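Local structure of outer surface protein (Bacillus cereus ATCC 14579, 1X7F) at residues 310-320 / 333-342; 325-333 / 344-352. The protein is of unproven function but, by its family, probably hydrolyses 6-phospho-N-acetylmuramyl disaccharides from recycled cell wall in the cytoplasm. All blocks are in the same frame, centred on the assembly; numbering follows the deposited sequence. Where two conformers were deposited one is given.

Contact 1. Residues 310-320 / 333-342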
loop_
_atom_site.group_PDB
_atom_site.type_symbol
_atom_site.label_atom_id
_atom_site.label_comp_id
_atom_site.label_asym_id
_atom_site.label_seq_id
_atom_site.Cartn_x
_atom_site.Cartn_y
_atom_site.Cartn_z
ATOM N N ARG A 310 9.231 -14.253 25.260
ATOM C CA ARG A 310 10.012 -14.509 26.480
ATOM C C ARG A 310 9.816 -15.894 27.094
ATOM O O ARG A 310 10.506 -16.256 28.045
ATOM C CB ARG A 310 9.795 -13.409 27.533
ATOM C CG ARG A 310 8.546 -13.545 28.380
ATOM C CD ARG A 310 8.221 -12.310 29.204
ATOM N NE ARG A 310 6.781 -12.188 29.416
ATOM C CZ ARG A 310 6.146 -12.532 30.531
ATOM N NH1 ARG A 310 6.815 -13.009 31.571
ATOM N NH2 ARG A 310 4.833 -12.383 30.612
ATOM N N LYS A 311 8.872 -16.660 26.560
ATOM C CA LYS A 311 8.732 -18.068 26.908
ATOM C C LYS A 311 9.802 -18.929 26.238
ATOM O O LYS A 311 10.318 -19.872 26.841
ATOM C CB LYS A 311 7.349 -18.581 26.512
ATOM C CG LYS A 311 6.253 -18.277 27.522
ATOM C CD LYS A 311 5.079 -19.258 27.370
ATOM C CE LYS A 311 4.230 -18.926 26.144
ATOM N NZ LYS A 311 3.820 -17.493 26.180
ATOM N N LYS A 312 10.130 -18.598 24.990
ATOM C CA LYS A 312 11.147 -19.321 24.236
ATOM C C LYS A 312 12.566 -18.918 24.609
ATOM O O LYS A 312 13.503 -19.687 24.395
ATOM C CB LYS A 312 10.954 -19.128 22.729
ATOM C CG LYS A 312 9.662 -19.703 22.184
ATOM C CD LYS A 312 9.362 -19.167 20.784
ATOM C CE LYS A 312 10.066 -19.981 19.722
ATOM N NZ LYS A 312 9.574 -21.399 19.716
ATOM N N TYR A 313 12.726 -17.718 25.162
ATOM C CA TYR A 313 14.057 -17.146 25.350
ATOM C C TYR A 313 14.481 -16.966 26.806
ATOM O O TYR A 313 15.574 -16.469 27.078
ATOM C CB TYR A 313 14.207 -15.850 24.535
ATOM C CG TYR A 313 14.242 -16.128 23.035
ATOM C CD1 TYR A 313 13.090 -16.008 22.248
ATOM C CD2 TYR A 313 15.419 -16.553 22.413
ATOM C CE1 TYR A 313 13.116 -16.284 20.872
ATOM C CE2 TYR A 313 15.459 -16.822 21.038
ATOM C CZ TYR A 313 14.306 -16.689 20.277
ATOM O OH TYR A 313 14.348 -16.961 18.930
ATOM N N LYS A 314 13.638 -17.413 27.733
ATOM C CA LYS A 314 13.867 -17.169 29.160
ATOM C C LYS A 314 15.034 -17.981 29.733
ATOM O O LYS A 314 15.588 -17.624 30.779
ATOM C CB LYS A 314 12.593 -17.428 29.967
ATOM C CG LYS A 314 12.097 -18.854 29.922
ATOM C CD LYS A 314 11.054 -19.067 30.977
ATOM C CE LYS A 314 10.365 -20.390 30.787
ATOM N NZ LYS A 314 9.777 -20.860 32.078
ATOM N N ASP A 315 15.391 -19.063 29.038
ATOM C CA ASP A 315 16.514 -19.926 29.409
ATOM C C ASP A 315 17.845 -19.386 28.904
ATOM O O ASP A 315 18.892 -19.915 29.259
ATOM C CB ASP A 315 16.333 -21.325 28.815
ATOM C CG ASP A 315 15.206 -22.107 29.460
ATOM O OD1 ASP A 315 15.048 -22.042 30.705
ATOM O OD2 ASP A 315 14.446 -22.846 28.777
ATOM N N TYR A 316 17.797 -18.354 28.069
ATOM C CA TYR A 316 18.974 -17.881 27.346
ATOM C C TYR A 316 19.691 -16.708 28.024
ATOM O O TYR A 316 19.141 -16.047 28.908
ATOM C CB TYR A 316 18.613 -17.554 25.888
ATOM C CG TYR A 316 18.301 -18.798 25.064
ATOM C CD1 TYR A 316 17.065 -19.454 25.189
ATOM C CD2 TYR A 316 19.243 -19.333 24.184
ATOM C CE1 TYR A 316 16.771 -20.585 24.450
ATOM C CE2 TYR A 316 18.959 -20.465 23.435
ATOM C CZ TYR A 316 17.716 -21.087 23.570
ATOM O OH TYR A 316 17.429 -22.222 22.856
ATOM N N ASP A 317 20.919 -16.456 27.583
ATOM C CA ASP A 317 21.808 -15.521 28.236
ATOM C C ASP A 317 21.644 -14.157 27.611
ATOM O O ASP A 317 21.878 -13.981 26.420
ATOM C CB ASP A 317 23.258 -16.005 28.099
ATOM C CG ASP A 317 24.203 -15.387 29.133
ATOM O OD1 ASP A 317 25.423 -15.311 28.824
ATOM O OD2 ASP A 317 23.841 -14.983 30.266
ATOM N N PHE A 318 21.219 -13.195 28.425
ATOM C CA PHE A 318 21.071 -11.821 27.992
ATOM C C PHE A 318 21.858 -10.959 28.957
ATOM O O PHE A 318 21.273 -10.329 29.852
ATOM C CB PHE A 318 19.598 -11.425 27.980
ATOM C CG PHE A 318 18.813 -12.103 26.906
ATOM C CD1 PHE A 318 18.117 -13.281 27.176
ATOM C CD2 PHE A 318 18.792 -11.587 25.613
ATOM C CE1 PHE A 318 17.403 -13.923 26.170
ATOM C CE2 PHE A 318 18.087 -12.240 24.601
ATOM C CZ PHE A 318 17.389 -13.399 24.886
ATOM N N PRO A 319 23.186 -10.944 28.806
ATOM C CA PRO A 319 24.023 -10.211 29.744
ATOM C C PRO A 319 23.710 -8.724 29.694
ATOM O O PRO A 319 23.370 -8.180 28.629
ATOM C CB PRO A 319 25.452 -10.502 29.254
ATOM C CG PRO A 319 25.316 -11.767 28.432
ATOM C CD PRO A 319 23.988 -11.599 27.751
ATOM N N VAL A 320 23.779 -8.092 30.856
ATOM C CA VAL A 320 23.623 -6.651 30.984
ATOM C C VAL A 320 24.753 -5.944 30.216
ATOM O O VAL A 320 25.915 -6.337 30.320
ATOM C CB VAL A 320 23.622 -6.241 32.494
ATOM C CG1 VAL A 320 23.561 -4.752 32.648
ATOM C CG2 VAL A 320 22.435 -6.869 33.234
ATOM N N ILE A 333 15.159 -5.561 24.628
ATOM C CA ILE A 333 14.854 -6.840 25.220
ATOM C C ILE A 333 15.204 -6.801 26.700
ATOM O O ILE A 333 16.195 -6.179 27.110
ATOM C CB ILE A 333 15.589 -7.990 24.483
ATOM C CG1 ILE A 333 14.940 -9.339 24.830
ATOM C CG2 ILE A 333 17.099 -7.967 24.780
ATOM C CD1 ILE A 333 15.162 -10.422 23.817
ATOM N N GLY A 334 14.357 -7.445 27.493
ATOM C CA GLY A 334 14.627 -7.671 28.899
ATOM C C GLY A 334 15.820 -8.593 29.036
ATOM O O GLY A 334 15.878 -9.652 28.421
ATOM N N ASN A 335 16.782 -8.157 29.840
ATOM C CA ASN A 335 18.028 -8.871 30.041
ATOM C C ASN A 335 18.009 -9.719 31.322
ATOM O O ASN A 335 16.971 -9.797 31.982
ATOM C CB ASN A 335 19.212 -7.887 29.965
ATOM C CG ASN A 335 19.234 -6.856 31.101
ATOM O OD1 ASN A 335 19.586 -5.699 30.877
ATOM N ND2 ASN A 335 18.907 -7.275 32.313
ATOM N N ASN A 336 19.141 -10.327 31.675
ATOM C CA ASN A 336 19.255 -11.211 32.850
ATOM C C ASN A 336 18.740 -10.635 34.172
ATOM O O ASN A 336 18.371 -11.381 35.086
ATOM C CB ASN A 336 20.706 -11.671 33.046
ATOM C CG ASN A 336 21.205 -12.557 31.913
ATOM O OD1 ASN A 336 20.428 -13.062 31.091
ATOM N ND2 ASN A 336 22.515 -12.744 31.861
ATOM N N SER A 337 18.711 -9.312 34.277
ATOM C CA SER A 337 18.350 -8.687 35.533
ATOM C C SER A 337 16.865 -8.267 35.557
ATOM O O SER A 337 16.424 -7.620 36.501
ATOM C CB SER A 337 19.292 -7.519 35.827
ATOM O OG SER A 337 18.951 -6.400 35.027
ATOM N N PHE A 338 16.099 -8.659 34.533
ATOM C CA PHE A 338 14.675 -8.311 34.461
ATOM C C PHE A 338 13.726 -9.424 34.972
ATOM O O PHE A 338 12.519 -9.366 34.728
ATOM C CB PHE A 338 14.280 -7.843 33.048
ATOM C CG PHE A 338 13.332 -6.640 33.034
ATOM C CD1 PHE A 338 12.657 -6.238 34.185
ATOM C CD2 PHE A 338 13.092 -5.941 31.850
ATOM C CE1 PHE A 338 11.784 -5.143 34.168
ATOM C CE2 PHE A 338 12.230 -4.840 31.823
ATOM C CZ PHE A 338 11.579 -4.438 32.998
ATOM N N GLY A 339 14.273 -10.408 35.693
ATOM C CA GLY A 339 13.493 -11.516 36.278
ATOM C C GLY A 339 12.435 -12.115 35.361
ATOM O O GLY A 339 12.749 -12.645 34.305
ATOM N N LYS A 340 11.175 -12.004 35.771
ATOM C CA LYS A 340 9.991 -12.394 34.978
ATOM C C LYS A 340 9.993 -11.854 33.526
ATOM O O LYS A 340 9.385 -12.448 32.630
ATOM C CB LYS A 340 8.743 -11.878 35.731
ATOM C CG LYS A 340 7.377 -12.205 35.147
ATOM C CD LYS A 340 6.794 -13.479 35.754
ATOM C CE LYS A 340 5.488 -13.877 35.053
ATOM N NZ LYS A 340 4.628 -12.698 34.703
ATOM N N TYR A 341 10.669 -10.732 33.293
ATOM C CA TYR A 341 10.595 -10.044 32.001
ATOM C C TYR A 341 11.834 -10.213 31.130
ATOM O O TYR A 341 11.906 -9.660 30.046
ATOM C CB TYR A 341 10.213 -8.549 32.192
ATOM C CG TYR A 341 8.935 -8.457 32.971
ATOM C CD1 TYR A 341 8.940 -8.050 34.303
ATOM C CD2 TYR A 341 7.726 -8.884 32.407
ATOM C CE1 TYR A 341 7.781 -8.025 35.033
ATOM C CE2 TYR A 341 6.553 -8.869 33.139
ATOM C CZ TYR A 341 6.590 -8.424 34.451
ATOM O OH TYR A 341 5.453 -8.404 35.193
ATOM N N LYS A 342 12.805 -10.978 31.613
ATOM C CA LYS A 342 13.937 -11.380 30.793
ATOM C C LYS A 342 13.439 -12.061 29.497
ATOM O O LYS A 342 12.605 -12.979 29.536
ATOM C CB LYS A 342 14.835 -12.341 31.563
ATOM C CG LYS A 342 15.968 -12.952 30.706
ATOM C CD LYS A 342 16.822 -13.875 31.541
ATOM C CE LYS A 342 17.461 -14.914 30.688
ATOM N NZ LYS A 342 18.053 -16.019 31.497
HETATM O O HOH W 1 21.405 -16.303 32.312
#

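Contact 2. Residues 325-333 / 344-352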
loop_
_atom_site.group_PDB
_atom_site.type_symbol
_atom_site.label_atom_id
_atom_site.label_comp_id
_atom_site.label_asym_id
_atom_site.label_seq_id
_atom_site.Cartn_x
_atom_site.Cartn_y
_atom_site.Cartn_z
ATOM N N LEU A 325 18.832 5.826 27.125
ATOM C CA LEU A 325 17.507 6.429 27.097
ATOM C C LEU A 325 16.621 5.684 26.115
ATOM O O LEU A 325 17.016 5.444 24.980
ATOM C CB LEU A 325 17.608 7.909 26.685
ATOM C CG LEU A 325 16.342 8.777 26.699
ATOM C CD1 LEU A 325 15.887 9.017 28.157
ATOM C CD2 LEU A 325 16.576 10.124 25.959
ATOM N N GLN A 326 15.423 5.317 26.550
ATOM C CA GLN A 326 14.512 4.584 25.678
ATOM C C GLN A 326 13.754 5.576 24.830
ATOM O O GLN A 326 13.183 6.527 25.360
ATOM C CB GLN A 326 13.558 3.706 26.483
ATOM C CG GLN A 326 14.257 2.741 27.411
ATOM C CD GLN A 326 13.272 1.963 28.244
ATOM O OE1 GLN A 326 12.513 1.138 27.714
ATOM N NE2 GLN A 326 13.278 2.210 29.549
ATOM N N GLU A 327 13.787 5.370 23.515
ATOM C CA GLU A 327 13.219 6.313 22.565
ATOM C C GLU A 327 12.410 5.572 21.519
ATOM O O GLU A 327 12.721 4.432 21.207
ATOM C CB GLU A 327 14.330 7.140 21.906
ATOM C CG GLU A 327 15.201 7.891 22.912
ATOM C CD GLU A 327 16.124 8.895 22.253
ATOM O OE1 GLU A 327 17.340 8.617 22.185
ATOM O OE2 GLU A 327 15.631 9.958 21.796
ATOM N N ARG A 328 11.364 6.225 21.002
ATOM C CA ARG A 328 10.494 5.677 19.952
ATOM C C ARG A 328 11.285 4.997 18.823
ATOM O O ARG A 328 12.176 5.610 18.227
ATOM C CB ARG A 328 9.595 6.790 19.369
ATOM C CG ARG A 328 8.514 6.290 18.374
ATOM C CD ARG A 328 7.478 7.397 17.946
ATOM N NE ARG A 328 6.517 6.869 16.961
ATOM C CZ ARG A 328 5.378 6.225 17.258
ATOM N NH1 ARG A 328 4.591 5.768 16.286
ATOM N NH2 ARG A 328 5.024 6.019 18.519
ATOM N N GLY A 329 10.947 3.734 18.550
ATOM C CA GLY A 329 11.519 2.983 17.441
ATOM C C GLY A 329 12.584 1.991 17.860
ATOM O O GLY A 329 13.026 1.169 17.046
ATOM N N GLN A 330 13.018 2.070 19.121
ATOM C CA GLN A 330 14.050 1.158 19.607
ATOM C C GLN A 330 13.454 -0.210 19.808
ATOM O O GLN A 330 12.340 -0.342 20.324
ATOM C CB GLN A 330 14.688 1.652 20.910
ATOM C CG GLN A 330 15.699 2.757 20.717
ATOM C CD GLN A 330 16.148 3.377 22.035
ATOM O OE1 GLN A 330 16.925 4.332 22.043
ATOM N NE2 GLN A 330 15.662 2.842 23.142
ATOM N N VAL A 331 14.192 -1.225 19.368
ATOM C CA VAL A 331 13.882 -2.601 19.728
ATOM C C VAL A 331 14.747 -2.920 20.946
ATOM O O VAL A 331 15.967 -2.774 20.898
ATOM C CB VAL A 331 14.153 -3.580 18.565
ATOM C CG1 VAL A 331 13.817 -5.001 18.977
ATOM C CG2 VAL A 331 13.354 -3.160 17.332
ATOM N N VAL A 332 14.094 -3.285 22.051
ATOM C CA VAL A 332 14.791 -3.592 23.293
ATOM C C VAL A 332 14.344 -4.971 23.767
ATOM O O VAL A 332 13.292 -5.476 23.339
ATOM C CB VAL A 332 14.619 -2.489 24.418
ATOM C CG1 VAL A 332 15.040 -1.087 23.914
ATOM C CG2 VAL A 332 13.197 -2.463 24.993
ATOM N N ILE A 333 15.159 -5.561 24.628
ATOM C CA ILE A 333 14.854 -6.840 25.220
ATOM C C ILE A 333 15.204 -6.801 26.700
ATOM O O ILE A 333 16.195 -6.179 27.110
ATOM C CB ILE A 333 15.589 -7.990 24.483
ATOM C CG1 ILE A 333 14.940 -9.339 24.830
ATOM C CG2 ILE A 333 17.099 -7.967 24.780
ATOM C CD1 ILE A 333 15.162 -10.422 23.817
ATOM N N GLU A 344 11.743 -10.555 27.218
ATOM C CA GLU A 344 10.593 -9.834 26.672
ATOM C C GLU A 344 11.130 -8.810 25.695
ATOM O O GLU A 344 11.924 -7.942 26.069
ATOM C CB GLU A 344 9.705 -9.161 27.755
ATOM C CG GLU A 344 8.542 -8.340 27.181
ATOM C CD GLU A 344 7.576 -7.789 28.235
ATOM O OE1 GLU A 344 6.961 -8.569 28.981
ATOM O OE2 GLU A 344 7.393 -6.559 28.301
ATOM N N LEU A 345 10.705 -8.938 24.443
ATOM C CA LEU A 345 11.066 -8.009 23.388
ATOM C C LEU A 345 10.033 -6.883 23.328
ATOM O O LEU A 345 8.830 -7.135 23.407
ATOM C CB LEU A 345 11.138 -8.738 22.035
ATOM C CG LEU A 345 11.541 -7.904 20.811
ATOM C CD1 LEU A 345 12.410 -8.732 19.885
ATOM C CD2 LEU A 345 10.324 -7.310 20.042
ATOM N N GLN A 346 10.518 -5.652 23.193
ATOM C CA GLN A 346 9.656 -4.484 23.109
ATOM C C GLN A 346 10.105 -3.588 21.977
ATOM O O GLN A 346 11.269 -3.610 21.580
ATOM C CB GLN A 346 9.683 -3.685 24.420
ATOM C CG GLN A 346 9.300 -4.477 25.667
ATOM C CD GLN A 346 9.630 -3.737 26.952
ATOM O OE1 GLN A 346 10.273 -2.674 26.921
ATOM N NE2 GLN A 346 9.201 -4.296 28.085
ATOM N N ILE A 347 9.165 -2.816 21.447
ATOM C CA ILE A 347 9.484 -1.732 20.548
ATOM C C ILE A 347 8.952 -0.489 21.252
ATOM O O ILE A 347 7.799 -0.452 21.655
ATOM C CB ILE A 347 8.861 -1.919 19.128
ATOM C CG1 ILE A 347 9.294 -3.262 18.512
ATOM C CG2 ILE A 347 9.264 -0.730 18.221
ATOM C CD1 ILE A 347 8.851 -3.467 17.067
ATOM N N ILE A 348 9.819 0.497 21.449
ATOM C CA ILE A 348 9.469 1.675 22.226
ATOM C C ILE A 348 8.580 2.602 21.392
ATOM O O ILE A 348 8.848 2.821 20.208
ATOM C CB ILE A 348 10.769 2.400 22.727
ATOM C CG1 ILE A 348 11.709 1.430 23.480
ATOM C CG2 ILE A 348 10.427 3.607 23.601
ATOM C CD1 ILE A 348 11.027 0.523 24.549
ATOM N N LEU A 349 7.522 3.123 22.018
ATOM C CA LEU A 349 6.600 4.056 21.380
ATOM C C LEU A 349 6.759 5.477 21.898
ATOM O O LEU A 349 6.529 6.423 21.152
ATOM C CB LEU A 349 5.143 3.600 21.565
ATOM C CG LEU A 349 4.780 2.241 20.967
ATOM C CD1 LEU A 349 3.366 1.830 21.397
ATOM C CD2 LEU A 349 4.908 2.250 19.442
ATOM N N LYS A 350 7.154 5.613 23.171
ATOM C CA LYS A 350 7.321 6.906 23.855
ATOM C C LYS A 350 8.579 6.863 24.724
ATOM O O LYS A 350 8.940 5.810 25.258
ATOM C CB LYS A 350 6.140 7.213 24.799
ATOM C CG LYS A 350 4.786 7.368 24.160
ATOM C CD LYS A 350 3.695 7.738 25.201
ATOM C CE LYS A 350 4.124 8.936 26.043
ATOM N NZ LYS A 350 3.006 9.831 26.415
ATOM N N GLU A 351 9.200 8.023 24.913
ATOM C CA GLU A 351 10.442 8.122 25.670
ATOM C C GLU A 351 10.266 7.664 27.127
ATOM O O GLU A 351 9.265 7.994 27.767
ATOM C CB GLU A 351 10.994 9.569 25.618
ATOM C CG GLU A 351 12.349 9.731 26.319
ATOM C CD GLU A 351 12.851 11.158 26.344
ATOM O OE1 GLU A 351 12.865 11.801 25.273
ATOM O OE2 GLU A 351 13.236 11.644 27.435
ATOM N N MET A 352 11.245 6.915 27.633
ATOM C CA MET A 352 11.313 6.521 29.044
ATOM C C MET A 352 12.766 6.637 29.510
ATOM O O MET A 352 13.680 6.507 28.690
ATOM C CB MET A 352 10.811 5.092 29.263
ATOM C CG MET A 352 9.324 4.876 28.954
ATOM S SD MET A 352 8.971 3.122 28.820
ATOM C CE MET A 352 9.467 2.766 27.139
HETATM O O HOH W 2 13.052 10.580 22.690
#

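Contact 1. Residues 310-320 / 333-342
N336 meets the backbone of F318 and the side chain of D317 with both ends of its amide. F318 N donates to N336 OD1 at 2.8 Å, tilted out of the plane of that carbonyl, and N336 N returns a backbone bond to F318 O, also 2.8 Å. N336 ND2 reaches D317 OD2 at 3.1 Å on the anti side of the carboxylate, the two planes lying only 20° apart. Two bonds, one at each end, thus fix the rotation of the amide. Next to these bonds the F318 ring is set by chi1 -70°, with CG anti to the carbonyl carbon. It crosses I333 at about a right angle, CE2 resting 3.5 Å from I333 CD1 in one of that residue's two conformers, while K342 CE, only approximately placed, lies at the ring edge, near its plane. Helix 282-289 adds V283 and E284 to the surroundings of this ring. The arrangement lies in the C-terminal 6-phospho-N-acetylmuramidase family region: the chain leaving helix 309-313 packs against the connection between strands 330-334 and 345-348. K342, extended beyond CG, carries NZ to K314 O (3.0 Å), approaching from above the carbonyl plane. In one of two R310 conformers, NH1 donates to K340 O at 2.8 Å, a bent bond (135° at the hydrogen), and Y341 CD2 lies over one face of the guanidinium, offset toward its rim.

Contact 2. Residues 325-333 / 344-352
V332 CG2 packs 3.7 Å from I348 CD1, the side chains crossing at about a right angle on one face of an antiparallel beta hairpin, strands 330-333 and 345-348. The axes of these short segments approach to 4.6 Å, their N-to-C directions 151° apart. On the other face V331 CG1 meets L345 CD1 at 4.1 Å and V331 CG2 faces I347; T288 of helix 282-289 covers V331 and L345. V332 and Q346 form a hydrogen-bonded pair through both backbone N-H groups, flanked by the non-hydrogen-bonded pairs V331-I347 and I333-L345. In one of two Q346 conformers, OE1 lies 3.5 Å from V332 CG2 and accepts a bond from K358, which also serves Q326 OE1, while NE2 donates to E344 OE2. Across the type II turn E327-Q330, where G329 has phi 102°, I348 O accepts from G329 N and I348 N donates to Q330 O; beyond it a single bridge pairs Q326 with M352. There M352 CE touches Q326 OE1 at 3.5 Å. A water donates to both E327 OE2 and E351 OE1. R328, whose NH1 pairs with D373, has NH2 3.1 Å from L349 O, in both the guanidinium and carbonyl planes, on a lone pair.

How the contacts relate
Contact 1 and contact 2 share I333 and strand 330-334, and their centres lie about 16 Å apart. The segments alternate along the chain, so 335-344, the connection between the two strands of contact 2, supplies most of one side of contact 1. The junction is direct: G334 N lies 2.9 Å from E344 O, a probable hydrogen bond, and R310 CB packs 3.5 Å from E344 N. E344 also pairs with R305, while its approach to R310 NE is long and weak. Contact 1 is the more peripheral, about 36 Å from the chain centre to its own centre, against about 26 Å for contact 2. No ligand or catalytic residue is assigned near either contact.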